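Local coordinates for thermophilic dibenzothiophene desulfurization enzyme C (Paenibacillus sp. A11-2, PDB 5XDC), which probably catalyses the flavin-dependent oxidation of dibenzothiophene, by way of its sulfoxide, to the sulfone, using FMNH2 and molecular oxygen, at residues 150-155 with 220-225; 165-170 with 186-191; 244-249 with 332-337; 272-277 with 361-366; 297-302 with 357-362. One frame throughout, in Å; residues are numbered along the deposited sequence. Where two conformers were deposited one is given.

The five contacts illustrate how chemistry follows place in an acyl-CoA dehydrogenase-like fold. Contacts 1 and 2 belong to one mixed sheet of the middle domain and are held by backbone ladders; they touch where V222 packs on A187 and I189. Contacts 3, 4 and 5 join helices instead, and all use helix 331-363. Contact 3, wholly buried, has an arginine gripping a carbonyl oxygen, whereas contact 4, about 43 Å away between centres, is bridged by waters and reaches the FMN-binding residues A365 and R366. Contact 5, partly buried and apolar, shares E361 and A362 with contact 4, and both touch the second subunit.

Contact 1 (150-155 with 220-225); sequences YEINGT and VVVYPD
Strands 150-153 and 220-222 run antiparallel, their axes 4.6 Å apart at closest and 142° between their directions, with Y150 facing V222 and I152 facing V220 as hydrogen-bonded pairs around the non-hydrogen-bonded pair E151 and V221. Four backbone bonds tie the ladder, among them V222 N to Y150 O at 2.9 Å and I152 N to V220 O at 2.7 Å. Two CA-H...O contacts add to it, from V221 CA to Y150 O and from E151 CA to V220 O. The side chains of I152, V220 and V222 lie on one face of the sheet. There the CG1 branch of I152, which sits beside its own backbone N (chi1 -49°), meets V222 CG1 at 3.3 Å, tighter than ordinary van der Waals contact, while I152 CB rests 4.1 Å from V220 CB. This apolar face belongs to the beta-rich middle domain of the acyl-CoA dehydrogenase fold: V220 and V222 continue onto I189 and A187 of strand 184-190, and I152 reaches A142 and A172. On the other face, beside V221, E151 and N153 bring polar groups. E151 extends its chain so that OE1 takes a nearly straight bond from N153 ND2 at 2.8 Å, on the anti side of the carboxylate, somewhat out of its plane but in the plane of the amide, while N153 OD1 accepts from the backbone N of G219.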
# COMPACT_ATOMS: atom_id res chain seq x y z
N TYR B 150 28.54 0.92 43.93
CA TYR B 150 27.22 0.30 43.92
C TYR B 150 27.38 -1.19 43.69
O TYR B 150 28.25 -1.62 42.93
CB TYR B 150 26.31 0.90 42.83
CG TYR B 150 25.67 2.21 43.21
CD1 TYR B 150 24.50 2.24 43.95
CD2 TYR B 150 26.24 3.42 42.85
CE1 TYR B 150 23.91 3.43 44.32
CE2 TYR B 150 25.65 4.63 43.21
CZ TYR B 150 24.50 4.62 43.95
OH TYR B 150 23.89 5.80 44.32
N GLU B 151 26.55 -1.97 44.36
CA GLU B 151 26.49 -3.40 44.14
C GLU B 151 25.31 -3.68 43.22
O GLU B 151 24.18 -3.30 43.52
CB GLU B 151 26.34 -4.17 45.45
CG GLU B 151 26.45 -5.68 45.25
CD GLU B 151 26.02 -6.46 46.47
OE1 GLU B 151 25.10 -7.29 46.36
OE2 GLU B 151 26.60 -6.24 47.55
N ILE B 152 25.59 -4.35 42.09
CA ILE B 152 24.60 -4.61 41.05
C ILE B 152 24.14 -6.05 41.16
O ILE B 152 24.97 -6.97 41.20
CB ILE B 152 25.18 -4.35 39.65
CG1 ILE B 152 25.89 -3.00 39.58
CG2 ILE B 152 24.08 -4.45 38.60
CD1 ILE B 152 25.00 -1.84 39.90
N ASN B 153 22.82 -6.26 41.13
CA ASN B 153 22.23 -7.59 41.19
C ASN B 153 21.06 -7.71 40.22
O ASN B 153 20.20 -6.82 40.17
CB ASN B 153 21.73 -7.93 42.58
CG ASN B 153 22.85 -8.16 43.56
OD1 ASN B 153 23.52 -9.19 43.51
ND2 ASN B 153 23.06 -7.20 44.44
N GLY B 154 21.00 -8.82 39.51
CA GLY B 154 19.86 -9.14 38.66
C GLY B 154 20.31 -9.62 37.29
O GLY B 154 21.47 -9.56 36.92
N THR B 155 19.32 -10.10 36.54
CA THR B 155 19.54 -10.58 35.18
C THR B 155 18.89 -9.60 34.21
O THR B 155 17.69 -9.31 34.32
CB THR B 155 19.00 -11.99 35.00
OG1 THR B 155 19.73 -12.88 35.85
CG2 THR B 155 19.15 -12.46 33.56
N VAL B 220 27.87 -7.65 41.74
CA VAL B 220 28.88 -6.98 40.93
C VAL B 220 29.13 -5.60 41.52
O VAL B 220 28.20 -4.80 41.65
CB VAL B 220 28.44 -6.90 39.46
CG1 VAL B 220 29.33 -6.00 38.66
CG2 VAL B 220 28.46 -8.29 38.87
N VAL B 221 30.38 -5.31 41.88
CA VAL B 221 30.72 -3.99 42.41
C VAL B 221 31.14 -3.10 41.25
O VAL B 221 32.01 -3.47 40.46
CB VAL B 221 31.84 -4.09 43.46
CG1 VAL B 221 32.10 -2.70 44.05
CG2 VAL B 221 31.48 -5.07 44.54
N VAL B 222 30.50 -1.94 41.12
CA VAL B 222 30.97 -0.91 40.19
C VAL B 222 31.48 0.27 41.02
O VAL B 222 30.81 0.74 41.94
CB VAL B 222 29.93 -0.52 39.13
CG1 VAL B 222 28.79 -1.50 39.03
CG2 VAL B 222 29.46 0.90 39.24
N TYR B 223 32.67 0.70 40.69
CA TYR B 223 33.44 1.62 41.50
C TYR B 223 33.13 3.05 41.09
O TYR B 223 32.60 3.30 40.00
CB TYR B 223 34.93 1.31 41.35
CG TYR B 223 35.24 -0.13 41.74
CD1 TYR B 223 35.06 -0.56 43.05
CD2 TYR B 223 35.65 -1.05 40.80
CE1 TYR B 223 35.32 -1.88 43.41
CE2 TYR B 223 35.92 -2.37 41.15
CZ TYR B 223 35.73 -2.77 42.46
OH TYR B 223 35.99 -4.08 42.81
N PRO B 224 33.43 4.02 41.96
CA PRO B 224 32.93 5.37 41.71
C PRO B 224 33.49 5.99 40.45
O PRO B 224 32.81 6.83 39.84
CB PRO B 224 33.34 6.14 42.97
CG PRO B 224 33.47 5.08 44.02
CD PRO B 224 34.07 3.93 43.29
N ASP B 225 34.69 5.60 40.04
CA ASP B 225 35.28 6.18 38.84
C ASP B 225 34.71 5.57 37.57
O ASP B 225 35.08 6.00 36.47
CB ASP B 225 36.82 6.04 38.85
CG ASP B 225 37.30 4.61 38.95
OD1 ASP B 225 36.64 3.80 39.63
OD2 ASP B 225 38.35 4.29 38.36

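Contact 2 (165-170 with 186-191); sequences ADRLLV and AALIPS
Backbone bonds carry the pairing of 165-170 with 186-191: L168 faces I189 and V170 faces A187 as antiparallel hydrogen-bonded pairs, with V170 N reaching A187 O at 2.8 Å. Beyond the ladder, S191 OG donates to A165 O over 2.6 Å, approaching almost in line with the carbonyl bond. Its first torsion (chi1 59°) sets OG between the backbone N and the carbonyl carbon. Waters bridge D166 O to S191 N and R167 NE to L188 O. Flat-group packing centres on R167, whose guanidinium has P190 CG 4.0 Å above the middle of one face, while NH1, well above the carbonyl plane, donates back to D166 O. R167 CB also meets L188 CD1 at 3.7 Å. Replacing R167 with alanine would probably uncover the P190 ring and leave the water on L188 O without its NE donor. Among apolar groups, V170 CG2 lies 3.9 Å from I189 CG1. In the beta middle domain, the hairpin of strands 167-174 and 184-190 puts the L169 side chain about 4 Å from that of N126, an FMN-binding residue; helix 85-104 meets L169 through Y100, helix 107-119 packs W113 on L188, and I189 rests on strand 220-222.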
# COMPACT_ATOMS: atom_id res chain seq x y z
N ALA B 165 32.96 -8.36 24.75
CA ALA B 165 32.95 -6.91 24.93
C ALA B 165 34.07 -6.50 25.88
O ALA B 165 34.19 -7.05 26.98
CB ALA B 165 31.61 -6.45 25.51
N ASP B 166 34.88 -5.52 25.47
CA ASP B 166 35.93 -5.04 26.35
C ASP B 166 35.38 -4.28 27.54
O ASP B 166 35.97 -4.33 28.63
CB ASP B 166 36.91 -4.18 25.55
CG ASP B 166 37.56 -4.95 24.45
OD1 ASP B 166 38.55 -5.65 24.73
OD2 ASP B 166 37.07 -4.92 23.30
N ARG B 167 34.28 -3.56 27.36
CA ARG B 167 33.56 -2.89 28.42
C ARG B 167 32.07 -3.04 28.13
O ARG B 167 31.66 -3.11 26.97
CB ARG B 167 33.90 -1.39 28.52
CG ARG B 167 35.31 -1.05 29.00
CD ARG B 167 35.48 -1.45 30.45
NE ARG B 167 36.75 -1.00 31.05
CZ ARG B 167 37.90 -1.66 30.97
NH1 ARG B 167 37.99 -2.80 30.31
NH2 ARG B 167 38.98 -1.19 31.58
N LEU B 168 31.29 -3.10 29.20
CA LEU B 168 29.83 -3.10 29.14
C LEU B 168 29.29 -1.79 29.69
O LEU B 168 29.67 -1.36 30.79
CB LEU B 168 29.23 -4.26 29.95
CG LEU B 168 29.58 -5.66 29.49
CD1 LEU B 168 29.08 -6.70 30.49
CD2 LEU B 168 28.99 -5.91 28.12
N LEU B 169 28.39 -1.17 28.93
CA LEU B 169 27.59 -0.07 29.43
C LEU B 169 26.40 -0.66 30.19
O LEU B 169 25.52 -1.28 29.59
CB LEU B 169 27.14 0.80 28.27
CG LEU B 169 26.25 2.00 28.61
CD1 LEU B 169 27.00 3.00 29.53
CD2 LEU B 169 25.76 2.69 27.33
N VAL B 170 26.37 -0.45 31.50
CA VAL B 170 25.41 -1.13 32.38
C VAL B 170 24.47 -0.10 32.98
O VAL B 170 24.87 1.03 33.29
CB VAL B 170 26.15 -1.92 33.49
CG1 VAL B 170 25.17 -2.55 34.45
CG2 VAL B 170 27.04 -3.00 32.89
N ALA B 186 24.17 4.48 35.68
CA ALA B 186 24.84 3.94 34.52
C ALA B 186 26.33 3.88 34.81
O ALA B 186 26.86 4.72 35.55
CB ALA B 186 24.59 4.79 33.26
N ALA B 187 27.00 2.91 34.22
CA ALA B 187 28.43 2.73 34.44
C ALA B 187 29.03 2.01 33.25
O ALA B 187 28.33 1.35 32.47
CB ALA B 187 28.71 1.96 35.74
N LEU B 188 30.35 2.12 33.13
CA LEU B 188 31.11 1.43 32.09
C LEU B 188 32.13 0.54 32.80
O LEU B 188 33.04 1.06 33.45
CB LEU B 188 31.80 2.43 31.16
CG LEU B 188 32.46 1.82 29.93
CD1 LEU B 188 31.43 1.37 28.93
CD2 LEU B 188 33.40 2.79 29.26
N ILE B 189 31.96 -0.78 32.69
CA ILE B 189 32.73 -1.70 33.52
C ILE B 189 33.32 -2.81 32.65
O ILE B 189 32.79 -3.13 31.57
CB ILE B 189 31.87 -2.30 34.66
CG1 ILE B 189 30.75 -3.20 34.12
CG2 ILE B 189 31.32 -1.20 35.52
CD1 ILE B 189 30.09 -4.05 35.19
N PRO B 190 34.41 -3.42 33.11
CA PRO B 190 34.93 -4.61 32.41
C PRO B 190 33.92 -5.74 32.41
O PRO B 190 33.19 -5.94 33.38
CB PRO B 190 36.19 -4.97 33.22
CG PRO B 190 36.51 -3.80 34.04
CD PRO B 190 35.22 -3.08 34.29
N SER B 191 33.89 -6.49 31.31
CA SER B 191 32.96 -7.61 31.22
C SER B 191 33.39 -8.79 32.07
O SER B 191 32.57 -9.67 32.33
CB SER B 191 32.79 -8.05 29.76
OG SER B 191 34.03 -8.43 29.19
O HOH W 1 36.51 -6.64 30.02
O HOH W 2 35.73 1.06 32.87

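Contact 3 (244-249 with 332-337); sequences PSLWTP and EQRGQL. With SO4 (sulfate ion), chain K.
R334 reaches across from helix 331-363 to the start of helix 247-276 and clasps S245 O side-on, NE and NH2 each 3.1 Å from that one oxygen. Both nitrogens come from the same face of the carbonyl plane, NE from far above it and NH2 only tilted. A bend at chi2 (-92°) turns the arginine chain toward this grip, and NE adds a weak bond to S245 OG, a hydroxyl also bonded to S242 O. P249 CD sits 3.5 Å above the guanidinium plane, toward its rim. NH1 forms a salt bridge with S414 OXT and T248 OG1 bonds to S411 O, which places the C-terminal tail against the contact. Beneath the arginine the packing is close and apolar, with L337 CD2 lying 3.8 Å from L246 CD2 and 3.9 Å from P249 CB. By contrast, Q333 turns aside, and its NE2 binds O4 of a sulfate at 3.2 Å, an ion probably from the crystallisation liquor that R319 and R326 also hold. In this helical C-terminal part of the acyl-CoA dehydrogenase-like fold, helix 293-324 supplies L323 against L246 and V316 and V320 against L337, while F238 of helix 233-240 touches S245 and T248.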
# COMPACT_ATOMS: atom_id res chain seq x y z
N PRO B 244 22.57 15.69 26.72
CA PRO B 244 22.70 14.23 26.89
C PRO B 244 21.51 13.46 26.35
O PRO B 244 21.67 12.29 25.98
CB PRO B 244 22.86 14.06 28.41
CG PRO B 244 23.41 15.37 28.86
CD PRO B 244 22.72 16.39 28.01
N SER B 245 20.32 14.08 26.31
CA SER B 245 19.17 13.42 25.70
C SER B 245 19.31 13.26 24.19
O SER B 245 18.43 12.62 23.58
CB SER B 245 17.88 14.18 26.04
OG SER B 245 17.74 15.36 25.27
N LEU B 246 20.38 13.79 23.57
CA LEU B 246 20.67 13.46 22.17
C LEU B 246 20.94 11.97 21.98
O LEU B 246 20.92 11.50 20.85
CB LEU B 246 21.88 14.21 21.64
CG LEU B 246 21.77 15.72 21.39
CD1 LEU B 246 23.14 16.23 20.91
CD2 LEU B 246 20.69 16.03 20.36
N TRP B 247 21.19 11.24 23.07
CA TRP B 247 21.51 9.82 22.93
C TRP B 247 20.43 9.10 22.13
O TRP B 247 20.74 8.27 21.27
CB TRP B 247 21.68 9.17 24.30
CG TRP B 247 21.93 7.71 24.16
CD1 TRP B 247 23.12 7.11 23.91
CD2 TRP B 247 20.95 6.66 24.19
NE1 TRP B 247 22.95 5.75 23.81
CE2 TRP B 247 21.63 5.45 23.98
CE3 TRP B 247 19.56 6.64 24.39
CZ2 TRP B 247 20.97 4.22 23.94
CZ3 TRP B 247 18.91 5.42 24.35
CH2 TRP B 247 19.61 4.23 24.13
N THR B 248 19.15 9.42 22.39
CA THR B 248 18.08 8.68 21.74
C THR B 248 18.00 8.97 20.25
O THR B 248 18.00 8.01 19.46
CB THR B 248 16.74 8.96 22.43
OG1 THR B 248 16.96 9.07 23.83
CG2 THR B 248 15.75 7.83 22.14
N PRO B 249 17.92 10.22 19.78
CA PRO B 249 17.93 10.42 18.32
C PRO B 249 19.16 9.85 17.66
O PRO B 249 19.05 9.26 16.58
CB PRO B 249 17.83 11.95 18.16
CG PRO B 249 18.11 12.52 19.53
CD PRO B 249 17.69 11.48 20.51
N GLU B 332 14.02 22.31 22.05
CA GLU B 332 13.50 22.52 20.70
C GLU B 332 14.43 21.93 19.66
O GLU B 332 13.98 21.27 18.72
CB GLU B 332 13.26 24.01 20.46
CG GLU B 332 12.12 24.57 21.32
CD GLU B 332 12.49 24.85 22.79
OE1 GLU B 332 13.68 25.04 23.11
OE2 GLU B 332 11.55 24.87 23.63
N GLN B 333 15.75 22.15 19.81
CA GLN B 333 16.72 21.55 18.90
C GLN B 333 16.67 20.03 18.98
O GLN B 333 16.69 19.34 17.96
CB GLN B 333 18.13 22.05 19.23
CG GLN B 333 18.33 23.55 18.97
CD GLN B 333 19.65 24.06 19.53
OE1 GLN B 333 20.10 23.62 20.58
NE2 GLN B 333 20.29 24.98 18.80
N ARG B 334 16.64 19.50 20.20
CA ARG B 334 16.61 18.05 20.39
C ARG B 334 15.31 17.47 19.84
O ARG B 334 15.32 16.42 19.19
CB ARG B 334 16.76 17.71 21.87
CG ARG B 334 16.93 16.23 22.16
CD ARG B 334 15.61 15.53 22.45
NE ARG B 334 15.88 14.18 22.94
CZ ARG B 334 15.03 13.15 22.86
NH1 ARG B 334 13.83 13.28 22.31
NH2 ARG B 334 15.41 11.97 23.34
N GLY B 335 14.19 18.15 20.10
CA GLY B 335 12.89 17.65 19.66
C GLY B 335 12.75 17.63 18.16
O GLY B 335 12.29 16.64 17.58
N GLN B 336 13.16 18.71 17.50
CA GLN B 336 13.16 18.73 16.04
C GLN B 336 14.04 17.62 15.48
O GLN B 336 13.67 16.95 14.51
CB GLN B 336 13.64 20.07 15.51
CG GLN B 336 12.67 21.20 15.76
CD GLN B 336 13.21 22.54 15.31
OE1 GLN B 336 14.25 22.60 14.64
NE2 GLN B 336 12.53 23.61 15.67
N LEU B 337 15.21 17.41 16.08
CA LEU B 337 16.07 16.34 15.60
C LEU B 337 15.39 14.99 15.77
O LEU B 337 15.41 14.16 14.85
CB LEU B 337 17.41 16.36 16.32
CG LEU B 337 18.31 15.20 15.92
CD1 LEU B 337 18.71 15.18 14.46
CD2 LEU B 337 19.56 15.16 16.81
S SO4 K . 20.45 26.25 15.31
O1 SO4 K . 19.97 27.32 14.43
O2 SO4 K . 21.35 25.38 14.56
O3 SO4 K . 21.17 26.84 16.44
O4 SO4 K . 19.28 25.54 15.83

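Contact 4 (272-277 with 361-366); sequences HYSRSH and EAMGAR. With SO4 (sulfate ion), chain L.
The Y273 ring has M363 O near its plane at one edge, 3.7 Å from CE1, and H277 ND1 over one face, 3.4 Å above the plane toward the rim. M363 brings its sulfur obliquely to the same ring, SD lying 4.6 Å from the centroid in a Met-aromatic contact, and its CB sits 3.8 Å from Y273 CD1; F373 stacks on the tyrosine as well. The H277 ring is fixed by ND1, which donates to a lone pair of Y273 O in the ring plane. At its edge stands R366 NH2, 3.8 Å from H277 CD2, with the guanidinium turned 67° from the imidazole. With CG anti to the backbone N (chi1 -178°), the Y273 ring swings toward 361-366 and brings OH to 3.4 Å from R366 CB. No direct hydrogen bond spans the two segments. Instead M363 O, on the last helical residue before G364, takes two waters, one meeting Y273 OH and the other donating to H277 O; S274 OG bonds to Y299 OH. This lies beside the turn to A365 and R366, which bind FMN in another structure of this protein, and R366, near R279, would probably offer positive charge to the anionic cofactor.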
# COMPACT_ATOMS: atom_id res chain seq x y z
N HIS B 272 21.55 -9.19 -8.53
CA HIS B 272 22.55 -10.17 -8.96
C HIS B 272 21.90 -11.50 -9.32
O HIS B 272 22.24 -12.10 -10.35
CB HIS B 272 23.58 -10.35 -7.85
CG HIS B 272 24.63 -11.37 -8.18
ND1 HIS B 272 24.52 -12.70 -7.82
CD2 HIS B 272 25.81 -11.26 -8.84
CE1 HIS B 272 25.59 -13.36 -8.25
NE2 HIS B 272 26.38 -12.50 -8.87
N TYR B 273 20.97 -11.98 -8.49
CA TYR B 273 20.26 -13.22 -8.79
C TYR B 273 19.46 -13.10 -10.07
O TYR B 273 19.47 -14.00 -10.91
CB TYR B 273 19.35 -13.60 -7.63
CG TYR B 273 18.63 -14.90 -7.87
CD1 TYR B 273 17.43 -14.94 -8.57
CD2 TYR B 273 19.15 -16.10 -7.38
CE1 TYR B 273 16.78 -16.12 -8.80
CE2 TYR B 273 18.51 -17.29 -7.61
CZ TYR B 273 17.33 -17.31 -8.32
OH TYR B 273 16.70 -18.51 -8.52
N SER B 274 18.73 -11.99 -10.23
CA SER B 274 17.90 -11.80 -11.41
C SER B 274 18.75 -11.84 -12.68
O SER B 274 18.37 -12.46 -13.68
CB SER B 274 17.15 -10.48 -11.31
OG SER B 274 16.06 -10.57 -10.39
N ARG B 275 19.91 -11.18 -12.66
CA ARG B 275 20.74 -11.13 -13.85
C ARG B 275 21.29 -12.50 -14.22
O ARG B 275 21.48 -12.79 -15.41
CB ARG B 275 21.88 -10.14 -13.65
CG ARG B 275 21.43 -8.68 -13.75
CD ARG B 275 22.59 -7.72 -13.73
NE ARG B 275 23.35 -7.79 -12.49
CZ ARG B 275 23.21 -6.97 -11.44
NH1 ARG B 275 22.33 -5.97 -11.45
NH2 ARG B 275 23.98 -7.17 -10.37
N SER B 276 21.54 -13.36 -13.23
CA SER B 276 22.20 -14.63 -13.51
C SER B 276 21.23 -15.81 -13.53
O SER B 276 21.64 -16.91 -13.88
CB SER B 276 23.31 -14.89 -12.49
OG SER B 276 22.79 -14.94 -11.17
N HIS B 277 19.97 -15.59 -13.17
CA HIS B 277 18.91 -16.58 -13.31
C HIS B 277 17.70 -15.88 -13.93
O HIS B 277 16.67 -15.69 -13.28
CB HIS B 277 18.57 -17.21 -11.97
CG HIS B 277 19.77 -17.67 -11.21
ND1 HIS B 277 20.56 -16.82 -10.48
CD2 HIS B 277 20.33 -18.90 -11.08
CE1 HIS B 277 21.55 -17.49 -9.93
NE2 HIS B 277 21.43 -18.76 -10.28
N GLU B 361 9.18 -11.79 -5.63
CA GLU B 361 8.28 -11.75 -6.77
C GLU B 361 9.02 -11.41 -8.05
O GLU B 361 8.65 -11.87 -9.14
CB GLU B 361 7.17 -10.73 -6.49
CG GLU B 361 6.02 -10.75 -7.46
CD GLU B 361 4.87 -9.84 -7.03
OE1 GLU B 361 4.50 -8.95 -7.82
OE2 GLU B 361 4.32 -10.03 -5.92
N ALA B 362 10.10 -10.63 -7.95
CA ALA B 362 10.91 -10.30 -9.10
C ALA B 362 11.87 -11.43 -9.47
O ALA B 362 12.21 -11.58 -10.65
CB ALA B 362 11.71 -9.02 -8.84
N MET B 363 12.31 -12.22 -8.49
CA MET B 363 13.32 -13.24 -8.72
C MET B 363 12.73 -14.56 -9.21
O MET B 363 13.37 -15.26 -10.00
CB MET B 363 14.11 -13.49 -7.43
CG MET B 363 15.02 -12.33 -7.05
SD MET B 363 16.10 -12.70 -5.65
CE MET B 363 14.90 -12.65 -4.34
N GLY B 364 11.54 -14.92 -8.74
CA GLY B 364 10.84 -16.12 -9.18
C GLY B 364 11.01 -17.29 -8.22
O GLY B 364 11.72 -17.23 -7.22
N ALA B 365 10.35 -18.39 -8.60
CA ALA B 365 10.15 -19.50 -7.68
C ALA B 365 11.46 -20.13 -7.22
O ALA B 365 11.57 -20.56 -6.07
CB ALA B 365 9.27 -20.56 -8.34
N ARG B 366 12.46 -20.21 -8.11
CA ARG B 366 13.67 -20.91 -7.74
C ARG B 366 14.44 -20.19 -6.64
O ARG B 366 15.20 -20.84 -5.92
CB ARG B 366 14.56 -21.11 -8.96
CG ARG B 366 13.98 -22.09 -9.98
CD ARG B 366 14.60 -21.86 -11.35
NE ARG B 366 16.03 -22.16 -11.36
CZ ARG B 366 16.93 -21.54 -12.13
NH1 ARG B 366 16.57 -20.57 -12.96
NH2 ARG B 366 18.21 -21.90 -12.05
S SO4 L . 26.63 -9.47 -11.88
O1 SO4 L . 26.15 -9.38 -13.25
O2 SO4 L . 27.55 -8.38 -11.57
O3 SO4 L . 25.49 -9.38 -10.98
O4 SO4 L . 27.33 -10.74 -11.70
O HOH W 3 13.85 -17.83 -9.93
O HOH W 4 14.21 -11.62 -12.05
O HOH W 5 15.20 -14.21 -11.75

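Contact 5 (297-302 with 357-362); sequences AIYGEF and SRLYEA
The helical segments 297-302 and 357-362 pack antiparallel, 149° between directions and 9.5 Å between axes at closest, drawing nearest where I298 faces A362. The 357-362 helix is kinked, E361 N turning to R358 O three residues back in place of the usual four. I298 points at its partner and works through two branches: CG2, anti to its own N, touches A362 CB and, in the conformer given, L359 CD2, each at 3.9 Å, while CD1 reaches A362 N at 3.8 Å and crosses the E361 chain at about a right angle. Y299 straddles the same pair, CE1 on L359 CD2 and CE2 on A362 CB, meeting both obliquely. One turn on, F302 turns its ring edge to R358, CZ lying 3.8 Å from CD. Shrinking I298 to alanine would probably open a gap between L359 and A362 and strip the E361 chain of its apolar neighbour. No hydrogen bond crosses the interface: Y299 OH bonds to S274 OG, and R358 NH1 forms a salt bridge with E354 of its own chain. Dispersion and shape therefore hold these helices of the C-terminal domain together, while E361, in the conformer given, sends OE2 to a salt bridge with R350 of the second subunit.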
# COMPACT_ATOMS: atom_id res chain seq x y z
N ALA B 297 9.54 -3.03 -12.78
CA ALA B 297 8.76 -2.15 -11.92
C ALA B 297 9.06 -2.40 -10.45
O ALA B 297 9.11 -1.46 -9.65
CB ALA B 297 7.27 -2.34 -12.20
N ILE B 298 9.28 -3.65 -10.06
CA ILE B 298 9.62 -3.95 -8.67
C ILE B 298 10.96 -3.33 -8.33
O ILE B 298 11.09 -2.64 -7.31
CB ILE B 298 9.60 -5.46 -8.42
CG1 ILE B 298 8.16 -5.97 -8.43
CG2 ILE B 298 10.28 -5.80 -7.08
CD1 ILE B 298 8.05 -7.48 -8.47
N TYR B 299 11.98 -3.56 -9.16
CA TYR B 299 13.28 -2.96 -8.89
C TYR B 299 13.20 -1.44 -8.89
O TYR B 299 13.82 -0.79 -8.04
CB TYR B 299 14.32 -3.45 -9.90
CG TYR B 299 14.82 -4.84 -9.56
CD1 TYR B 299 15.69 -5.03 -8.49
CD2 TYR B 299 14.42 -5.95 -10.29
CE1 TYR B 299 16.13 -6.29 -8.16
CE2 TYR B 299 14.86 -7.20 -9.95
CZ TYR B 299 15.72 -7.36 -8.89
OH TYR B 299 16.17 -8.62 -8.54
N GLY B 300 12.42 -0.87 -9.80
CA GLY B 300 12.35 0.58 -9.88
C GLY B 300 11.67 1.19 -8.67
O GLY B 300 12.15 2.18 -8.11
N GLU B 301 10.55 0.61 -8.25
CA GLU B 301 9.83 1.14 -7.09
C GLU B 301 10.72 1.16 -5.86
O GLU B 301 10.82 2.17 -5.16
CB GLU B 301 8.57 0.31 -6.82
N PHE B 302 11.38 0.04 -5.58
CA PHE B 302 12.18 -0.06 -4.37
C PHE B 302 13.49 0.71 -4.48
O PHE B 302 13.90 1.35 -3.50
CB PHE B 302 12.42 -1.52 -4.02
CG PHE B 302 11.20 -2.22 -3.52
CD1 PHE B 302 10.47 -1.68 -2.49
CD2 PHE B 302 10.76 -3.40 -4.10
CE1 PHE B 302 9.34 -2.31 -2.02
CE2 PHE B 302 9.63 -4.03 -3.63
CZ PHE B 302 8.91 -3.48 -2.61
N SER B 357 10.75 -8.87 1.41
CA SER B 357 9.74 -9.88 1.12
C SER B 357 9.34 -9.86 -0.35
O SER B 357 9.31 -10.90 -1.00
CB SER B 357 8.51 -9.66 2.01
OG SER B 357 7.48 -10.55 1.65
N ARG B 358 9.05 -8.67 -0.89
CA ARG B 358 8.47 -8.59 -2.22
C ARG B 358 9.48 -8.83 -3.33
O ARG B 358 9.07 -9.16 -4.45
CB ARG B 358 7.81 -7.22 -2.42
CG ARG B 358 6.52 -7.08 -1.62
CD ARG B 358 5.98 -5.66 -1.71
NE ARG B 358 4.93 -5.42 -0.73
CZ ARG B 358 4.43 -4.22 -0.45
NH1 ARG B 358 4.88 -3.14 -1.09
NH2 ARG B 358 3.47 -4.10 0.46
N LEU B 359 10.78 -8.68 -3.07
CA LEU B 359 11.76 -8.92 -4.13
C LEU B 359 11.72 -10.36 -4.62
O LEU B 359 12.13 -10.62 -5.76
CB LEU B 359 13.17 -8.56 -3.65
CG LEU B 359 13.51 -7.06 -3.72
CD1 LEU B 359 14.82 -6.76 -3.02
CD2 LEU B 359 13.56 -6.60 -5.16
N TYR B 360 11.21 -11.30 -3.82
CA TYR B 360 11.05 -12.67 -4.33
C TYR B 360 10.18 -12.68 -5.58
O TYR B 360 10.39 -13.48 -6.49
CB TYR B 360 10.44 -13.58 -3.26
CG TYR B 360 11.43 -14.16 -2.28
CD1 TYR B 360 12.13 -15.32 -2.58
CD2 TYR B 360 11.67 -13.55 -1.05
CE1 TYR B 360 13.04 -15.86 -1.68
CE2 TYR B 360 12.59 -14.10 -0.15
CZ TYR B 360 13.26 -15.24 -0.48
OH TYR B 360 14.18 -15.78 0.40
N GLU B 361 9.18 -11.79 -5.63
CA GLU B 361 8.28 -11.75 -6.77
C GLU B 361 9.02 -11.41 -8.05
O GLU B 361 8.65 -11.87 -9.14
CB GLU B 361 7.17 -10.73 -6.49
CG GLU B 361 6.02 -10.75 -7.46
CD GLU B 361 4.87 -9.84 -7.03
OE1 GLU B 361 4.50 -8.95 -7.82
OE2 GLU B 361 4.32 -10.03 -5.92
N ALA B 362 10.10 -10.63 -7.95
CA ALA B 362 10.91 -10.30 -9.10
C ALA B 362 11.87 -11.43 -9.47
O ALA B 362 12.21 -11.58 -10.65
CB ALA B 362 11.71 -9.02 -8.84